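Side-chain contacts in alcohol dehydrogenase (Thermus sp., PDB 4CPD), which probably catalyses the zinc-dependent, NAD-linked oxidation of alcohols and the reverse reduction: residues A[42-46]-A[47-51]; A[140-144]-A[145-149]; A[276-279]-A[280-284]. All coordinates share one frame; numbering follows the deposited sequence.

Contact 1 (A[42-46]-A[47-51]); sequences LHLYH and GKIPV
His-43 O takes two backbone N-H groups from the chain just after helix 39-45, both through weak hydrogen bonds. Lys-48 N is 2.9 Å from this oxygen and Ile-49 N is 3.4 Å from it. The next carbonyl, Leu-44 O, takes a firmer bond from Gly-47 N at 2.8 Å. That N-H approaches from above the carbonyl plane, 48° out of it. Gly-47 itself has positive phi (56°), which turns the chain back over the helix end.

The side chains follow this fold-back. A chi1 of -54° sets His-43 CG beside its backbone N, and Lys-48 bends through three torsions to bring its ammonium to the ring's edge. Lys-48 NZ lies 3.5 Å from His-43 CD2, near the ring plane, so it does not cover the face. At the root of the ring, His-43 CB meets Ile-49 CG1 at 3.8 Å. Leu-44 splits its two methyls: CD1 meets Ile-49 CB at 4.2 Å, while CD2 meets Val-51 CG2, the two side chains crossing at about a right angle. His-46 turns to another partner: its NE2 is hydrogen-bonded to Asp-334 of helix 326-334.

His-43 also touches the bound NAD. The paired 6-to-1 and 5-to-2 bonds, with glycine just beyond the helix, are those of a Schellman motif, here ending a helix that contributes to the NAD pocket.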
loop_
_atom_site.group_PDB
_atom_site.type_symbol
_atom_site.label_atom_id
_atom_site.label_comp_id
_atom_site.label_asym_id
_atom_site.label_seq_id
_atom_site.Cartn_x
_atom_site.Cartn_y
_atom_site.Cartn_z
ATOM N N LEU A 42 15.986 19.968 -10.416
ATOM C CA LEU A 42 15.419 21.287 -10.111
ATOM C C LEU A 42 15.291 21.564 -8.618
ATOM O O LEU A 42 15.377 22.715 -8.232
ATOM C CB LEU A 42 14.071 21.471 -10.788
ATOM C CG LEU A 42 14.141 21.501 -12.312
ATOM C CD1 LEU A 42 12.734 21.587 -12.904
ATOM C CD2 LEU A 42 15.019 22.667 -12.775
ATOM N N HIS A 43 15.103 20.531 -7.793
ATOM C CA HIS A 43 15.089 20.713 -6.337
ATOM C C HIS A 43 16.483 21.140 -5.831
ATOM O O HIS A 43 16.604 22.002 -4.932
ATOM C CB HIS A 43 14.581 19.467 -5.616
ATOM C CG HIS A 43 13.248 19.004 -6.105
ATOM N ND1 HIS A 43 13.001 17.704 -6.485
ATOM C CD2 HIS A 43 12.097 19.684 -6.318
ATOM C CE1 HIS A 43 11.745 17.598 -6.888
ATOM N NE2 HIS A 43 11.177 18.786 -6.804
ATOM N N LEU A 44 17.537 20.573 -6.417
ATOM C CA LEU A 44 18.875 21.080 -6.159
ATOM C C LEU A 44 18.923 22.544 -6.544
ATOM O O LEU A 44 19.218 23.383 -5.712
ATOM C CB LEU A 44 19.943 20.323 -6.938
ATOM C CG LEU A 44 20.542 19.195 -6.111
ATOM C CD1 LEU A 44 19.646 17.991 -6.209
ATOM C CD2 LEU A 44 21.933 18.793 -6.544
ATOM N N TYR A 45 18.604 22.830 -7.804
ATOM C CA TYR A 45 18.729 24.165 -8.392
ATOM C C TYR A 45 18.102 25.219 -7.479
ATOM O O TYR A 45 18.693 26.283 -7.241
ATOM C CB TYR A 45 18.029 24.173 -9.745
ATOM C CG TYR A 45 18.354 25.299 -10.718
ATOM C CD1 TYR A 45 19.617 25.439 -11.280
ATOM C CD2 TYR A 45 17.362 26.140 -11.168
ATOM C CE1 TYR A 45 19.884 26.420 -12.218
ATOM C CE2 TYR A 45 17.614 27.115 -12.106
ATOM C CZ TYR A 45 18.874 27.254 -12.620
ATOM O OH TYR A 45 19.077 28.249 -13.546
ATOM N N HIS A 46 16.911 24.903 -6.955
ATOM C CA HIS A 46 16.172 25.819 -6.065
ATOM C C HIS A 46 16.422 25.649 -4.565
ATOM O O HIS A 46 15.551 25.953 -3.735
ATOM C CB HIS A 46 14.681 25.674 -6.279
ATOM C CG HIS A 46 14.228 26.016 -7.657
ATOM N ND1 HIS A 46 13.377 25.198 -8.368
ATOM C CD2 HIS A 46 14.483 27.086 -8.450
ATOM C CE1 HIS A 46 13.132 25.745 -9.543
ATOM N NE2 HIS A 46 13.791 26.890 -9.620
ATOM N N GLY A 47 17.599 25.140 -4.231
ATOM C CA GLY A 47 18.056 25.023 -2.846
ATOM C C GLY A 47 17.172 24.246 -1.889
ATOM O O GLY A 47 17.335 24.335 -0.664
ATOM N N LYS A 48 16.245 23.474 -2.462
ATOM C CA LYS A 48 15.339 22.575 -1.722
ATOM C C LYS A 48 16.139 21.384 -1.158
ATOM O O LYS A 48 15.676 20.662 -0.279
ATOM C CB LYS A 48 14.237 22.042 -2.671
ATOM C CG LYS A 48 12.781 22.280 -2.269
ATOM C CD LYS A 48 12.211 23.535 -2.941
ATOM C CE LYS A 48 10.796 23.349 -3.473
ATOM N NZ LYS A 48 10.771 22.476 -4.684
ATOM N N ILE A 49 17.329 21.167 -1.706
ATOM C CA ILE A 49 18.209 20.079 -1.296
ATOM C C ILE A 49 19.630 20.655 -1.106
ATOM O O ILE A 49 20.114 21.437 -1.955
ATOM C CB ILE A 49 18.258 18.967 -2.378
ATOM C CG1 ILE A 49 16.847 18.407 -2.691
ATOM C CG2 ILE A 49 19.230 17.867 -1.970
ATOM C CD1 ILE A 49 16.288 17.412 -1.695
ATOM N N PRO A 50 20.305 20.284 0.005
ATOM C CA PRO A 50 21.583 20.906 0.291
ATOM C C PRO A 50 22.729 20.380 -0.571
ATOM O O PRO A 50 22.965 19.159 -0.644
ATOM C CB PRO A 50 21.843 20.539 1.761
ATOM C CG PRO A 50 20.650 19.801 2.244
ATOM C CD PRO A 50 19.941 19.305 1.043
ATOM N N VAL A 51 23.436 21.314 -1.200
ATOM C CA VAL A 51 24.565 21.002 -2.054
ATOM C C VAL A 51 25.666 22.010 -1.737
ATOM O O VAL A 51 25.390 23.205 -1.582
ATOM C CB VAL A 51 24.214 21.175 -3.548
ATOM C CG1 VAL A 51 25.283 20.540 -4.414
ATOM C CG2 VAL A 51 22.872 20.580 -3.877
#

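Contact 2 (A[140-144]-A[145-149]); sequences PNLSP and ERAIF
Residues 140-144 run as a loop up to Ser-143, the N-cap, and the chain then winds into the short helix 144-147. The CA atoms of Ser-143 and Arg-146 are 5.3 Å apart across this turn. Ser-143 O receives two N-H groups. Ala-147 N comes nearly in line with the carbonyl at 2.8 Å, whereas Arg-146 N stands above the carbonyl plane at 2.9 Å. Pro-144 O continues the pattern by accepting from Ile-148 N.

Ser-143 OG lies between its backbone N and carbonyl carbon (chi1 80°), which lets it accept a capping bond from Arg-146 N at 3.2 Å. Glu-145 folds back at chi2 (-78°) and brings its carboxylate near the serine side chain. Leu-142 puts one methyl on each of two side chains. CD1 meets Arg-146 CD at 3.5 Å, and CD2 meets Ala-147 CB at 3.6 Å. One leucine methyl thus lies on the arginine's aliphatic part, while the arginine NH1 goes on to a salt bridge with Glu-314. Leu-142 also packs on Leu-303 and Leu-306 of helix 295-307.

Arg-146 N is shared between two oxygens of one residue, so the serine serves the first helical turn through both its backbone and its side chain. The Glu-145 carboxylate, close to the amino end, would probably be favoured by the helix dipole.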
loop_
_atom_site.group_PDB
_atom_site.type_symbol
_atom_site.label_atom_id
_atom_site.label_comp_id
_atom_site.label_asym_id
_atom_site.label_seq_id
_atom_site.Cartn_x
_atom_site.Cartn_y
_atom_site.Cartn_z
ATOM N N PRO A 140 22.665 -5.489 -27.423
ATOM C CA PRO A 140 23.429 -5.108 -28.624
ATOM C C PRO A 140 22.736 -4.112 -29.592
ATOM O O PRO A 140 23.415 -3.348 -30.272
ATOM C CB PRO A 140 23.717 -6.462 -29.303
ATOM C CG PRO A 140 22.708 -7.420 -28.746
ATOM C CD PRO A 140 22.391 -6.940 -27.366
ATOM N N ASN A 141 21.411 -4.087 -29.636
ATOM C CA ASN A 141 20.742 -3.256 -30.636
ATOM C C ASN A 141 19.970 -2.070 -30.094
ATOM O O ASN A 141 18.868 -1.773 -30.560
ATOM C CB ASN A 141 19.818 -4.128 -31.497
ATOM C CG ASN A 141 20.012 -3.864 -32.976
ATOM O OD1 ASN A 141 21.148 -3.646 -33.432
ATOM N ND2 ASN A 141 18.918 -3.864 -33.737
ATOM N N LEU A 142 20.557 -1.380 -29.123
ATOM C CA LEU A 142 19.817 -0.357 -28.376
ATOM C C LEU A 142 20.594 0.956 -28.361
ATOM O O LEU A 142 21.765 1.015 -27.955
ATOM C CB LEU A 142 19.552 -0.847 -26.950
ATOM C CG LEU A 142 18.967 0.151 -25.944
ATOM C CD1 LEU A 142 17.541 0.417 -26.306
ATOM C CD2 LEU A 142 19.034 -0.366 -24.516
ATOM N N SER A 143 19.944 2.019 -28.801
ATOM C CA SER A 143 20.601 3.308 -28.833
ATOM C C SER A 143 20.788 3.896 -27.419
ATOM O O SER A 143 19.875 3.830 -26.567
ATOM C CB SER A 143 19.802 4.273 -29.683
ATOM O OG SER A 143 18.696 4.807 -28.982
ATOM N N PRO A 144 21.959 4.495 -27.160
ATOM C CA PRO A 144 22.207 5.159 -25.868
ATOM C C PRO A 144 21.146 6.183 -25.498
ATOM O O PRO A 144 20.834 6.328 -24.326
ATOM C CB PRO A 144 23.543 5.879 -26.076
ATOM C CG PRO A 144 24.215 5.135 -27.190
ATOM C CD PRO A 144 23.131 4.530 -28.047
ATOM N N GLU A 145 20.590 6.892 -26.467
ATOM C CA GLU A 145 19.597 7.905 -26.148
ATOM C C GLU A 145 18.295 7.277 -25.710
ATOM O O GLU A 145 17.501 7.900 -25.032
ATOM C CB GLU A 145 19.384 8.917 -27.296
ATOM C CG GLU A 145 18.812 8.392 -28.600
ATOM C CD GLU A 145 19.819 7.663 -29.500
ATOM O OE1 GLU A 145 20.952 7.312 -29.066
ATOM O OE2 GLU A 145 19.452 7.399 -30.664
ATOM N N ARG A 146 18.063 6.033 -26.102
ATOM C CA ARG A 146 16.890 5.297 -25.611
ATOM C C ARG A 146 17.222 4.715 -24.252
ATOM O O ARG A 146 16.434 4.842 -23.319
ATOM C CB ARG A 146 16.496 4.167 -26.570
ATOM C CG ARG A 146 15.033 3.772 -26.467
ATOM C CD ARG A 146 14.722 2.342 -26.911
ATOM N NE ARG A 146 14.357 1.993 -28.311
ATOM C CZ ARG A 146 13.684 2.720 -29.212
ATOM N NH1 ARG A 146 13.262 3.950 -28.992
ATOM N NH2 ARG A 146 13.440 2.177 -30.387
ATOM N N ALA A 147 18.406 4.104 -24.152
ATOM C CA ALA A 147 18.816 3.383 -22.950
ATOM C C ALA A 147 18.858 4.252 -21.715
ATOM O O ALA A 147 18.565 3.773 -20.606
ATOM C CB ALA A 147 20.174 2.714 -23.137
ATOM N N ILE A 148 19.239 5.506 -21.876
ATOM C CA ILE A 148 19.495 6.331 -20.692
ATOM C C ILE A 148 18.301 6.379 -19.728
ATOM O O ILE A 148 18.476 6.394 -18.523
ATOM C CB ILE A 148 19.987 7.741 -21.054
ATOM C CG1 ILE A 148 20.295 8.538 -19.788
ATOM C CG2 ILE A 148 18.967 8.490 -21.896
ATOM C CD1 ILE A 148 21.110 9.778 -20.057
ATOM N N PHE A 149 17.105 6.310 -20.264
ATOM C CA PHE A 149 15.880 6.403 -19.465
ATOM C C PHE A 149 15.661 5.249 -18.489
ATOM O O PHE A 149 15.052 5.415 -17.423
ATOM C CB PHE A 149 14.705 6.550 -20.386
ATOM C CG PHE A 149 14.740 7.823 -21.160
ATOM C CD1 PHE A 149 15.439 7.931 -22.337
ATOM C CD2 PHE A 149 14.147 8.943 -20.654
ATOM C CE1 PHE A 149 15.492 9.134 -23.026
ATOM C CE2 PHE A 149 14.182 10.148 -21.343
ATOM C CZ PHE A 149 14.856 10.241 -22.539
#

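Contact 3 (A[276-279]-A[280-284]); sequences FPLA and SGLVK
Phe-276 and Pro-277 end a strand joined to helix 279-284 by the single residue Leu-278. This strand-helix unit belongs to the coenzyme-binding part of the chain and lies at the subunit interface. Phe-276 and Pro-277 pair antiparallel with a strand of the second subunit, so the sheet continues from one chain into the other. The Phe-276 ring also meets Phe-288 of the second subunit edge-to-face.

Pro-277 touches the helix in two ways. Its CB lies against Ser-280 OG at 3.1 Å. Its carbonyl oxygen faces Gly-281, where the CA is 3.5 Å away in a CA-H...O contact with an angle of 144° at the hydrogen. Gly-281 has no side chain to come between its CA and this oxygen.

Leu-278 O takes the N-H of Leu-282 at 2.8 Å, the donor lying close to the line of the carbonyl bond. The two leucine side chains run side by side and point the same way. Their nearest methyls, Leu-278 CD2 and Leu-282 CD1, are 4.2 Å apart. The leucine at 278 reaches this place with CG opposite its backbone N (chi1 -152°). Both leucines face the partner chain: Leu-278 packs on Leu-250 and Leu-282 on Ile-290 of the second subunit.

Ala-279 O is approached by two N-H groups, both in weak bonds. Leu-282 N and Val-283 N are each 3.3 Å from that oxygen. The Val-283 bond is much the straighter, at 164° on the hydrogen. Beside it, a methyl of the valine leans on the same carbonyl: Val-283 CG2 is 3.6 Å from Ala-279 O.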
loop_
_atom_site.group_PDB
_atom_site.type_symbol
_atom_site.label_atom_id
_atom_site.label_comp_id
_atom_site.label_asym_id
_atom_site.label_seq_id
_atom_site.Cartn_x
_atom_site.Cartn_y
_atom_site.Cartn_z
ATOM N N PHE A 276 -4.715 11.954 5.269
ATOM C CA PHE A 276 -5.152 10.701 4.645
ATOM C C PHE A 276 -6.525 10.402 5.179
ATOM O O PHE A 276 -6.691 10.421 6.389
ATOM C CB PHE A 276 -4.219 9.556 5.012
ATOM C CG PHE A 276 -4.357 8.367 4.127
ATOM C CD1 PHE A 276 -5.434 7.523 4.256
ATOM C CD2 PHE A 276 -3.404 8.089 3.169
ATOM C CE1 PHE A 276 -5.585 6.424 3.429
ATOM C CE2 PHE A 276 -3.542 6.990 2.330
ATOM C CZ PHE A 276 -4.630 6.154 2.462
ATOM N N PRO A 277 -7.510 10.131 4.291
ATOM C CA PRO A 277 -8.865 9.864 4.739
ATOM C C PRO A 277 -8.935 8.632 5.612
ATOM O O PRO A 277 -8.369 7.585 5.265
ATOM C CB PRO A 277 -9.639 9.614 3.443
ATOM C CG PRO A 277 -8.616 9.375 2.396
ATOM C CD PRO A 277 -7.424 10.162 2.822
ATOM N N LEU A 278 -9.641 8.765 6.732
ATOM C CA LEU A 278 -9.741 7.708 7.718
ATOM C C LEU A 278 -11.109 7.035 7.613
ATOM O O LEU A 278 -11.221 5.933 7.109
ATOM C CB LEU A 278 -9.457 8.260 9.112
ATOM C CG LEU A 278 -8.872 7.255 10.102
ATOM C CD1 LEU A 278 -8.328 7.977 11.325
ATOM C CD2 LEU A 278 -9.893 6.198 10.517
ATOM N N ALA A 279 -12.162 7.688 8.074
ATOM C CA ALA A 279 -13.460 7.034 8.130
ATOM C C ALA A 279 -13.850 6.649 6.729
ATOM O O ALA A 279 -14.263 5.524 6.478
ATOM C CB ALA A 279 -14.488 7.960 8.740
ATOM N N SER A 280 -13.696 7.601 5.814
ATOM C CA SER A 280 -14.007 7.356 4.405
ATOM C C SER A 280 -13.005 6.358 3.814
ATOM O O SER A 280 -13.359 5.536 2.971
ATOM C CB SER A 280 -14.055 8.674 3.608
ATOM O OG SER A 280 -12.759 9.225 3.422
ATOM N N GLY A 281 -11.761 6.424 4.280
ATOM C CA GLY A 281 -10.730 5.462 3.877
ATOM C C GLY A 281 -11.118 4.030 4.179
ATOM O O GLY A 281 -10.875 3.165 3.374
ATOM N N LEU A 282 -11.743 3.798 5.327
ATOM C CA LEU A 282 -12.159 2.478 5.722
ATOM C C LEU A 282 -13.241 1.938 4.824
ATOM O O LEU A 282 -13.238 0.746 4.446
ATOM C CB LEU A 282 -12.692 2.491 7.156
ATOM C CG LEU A 282 -11.652 2.550 8.263
ATOM C CD1 LEU A 282 -12.307 2.942 9.580
ATOM C CD2 LEU A 282 -10.960 1.211 8.381
ATOM N N VAL A 283 -14.194 2.808 4.524
ATOM C CA VAL A 283 -15.277 2.473 3.603
ATOM C C VAL A 283 -14.717 2.131 2.220
ATOM O O VAL A 283 -15.126 1.159 1.595
ATOM C CB VAL A 283 -16.274 3.640 3.469
ATOM C CG1 VAL A 283 -17.244 3.396 2.320
ATOM C CG2 VAL A 283 -17.015 3.835 4.779
ATOM N N LYS A 284 -13.763 2.934 1.773
ATOM C CA LYS A 284 -13.279 2.867 0.406
ATOM C C LYS A 284 -12.313 1.715 0.130
ATOM O O LYS A 284 -12.207 1.286 -0.994
ATOM C CB LYS A 284 -12.611 4.194 0.056
ATOM C CG LYS A 284 -13.102 4.808 -1.233
ATOM C CD LYS A 284 -12.288 6.039 -1.608
ATOM C CE LYS A 284 -12.229 6.205 -3.119
ATOM N NZ LYS A 284 -11.568 7.472 -3.524
#

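In the fold
The three contacts follow one another along the chain and do not touch. Contact 1 is nearest to the coenzyme: the His-43 side chain is about 3 Å from NAD and about 8 Å from a zinc ion. Contact 2 lies across the chain's centre from it, about 29 Å between centres. Its Ile-148 side chain is about 10 Å from a zinc ion and about 7 Å from that of the zinc ligand Asp-152. Contact 3 is remote from these sites, its centre about 35 Å from that of contact 1 and about 44 Å from that of contact 2, and lies at the interface with the second subunit. Lys-48 touches Asn-270 of its own chain, while Ala-279 touches Asn-270 of the second subunit.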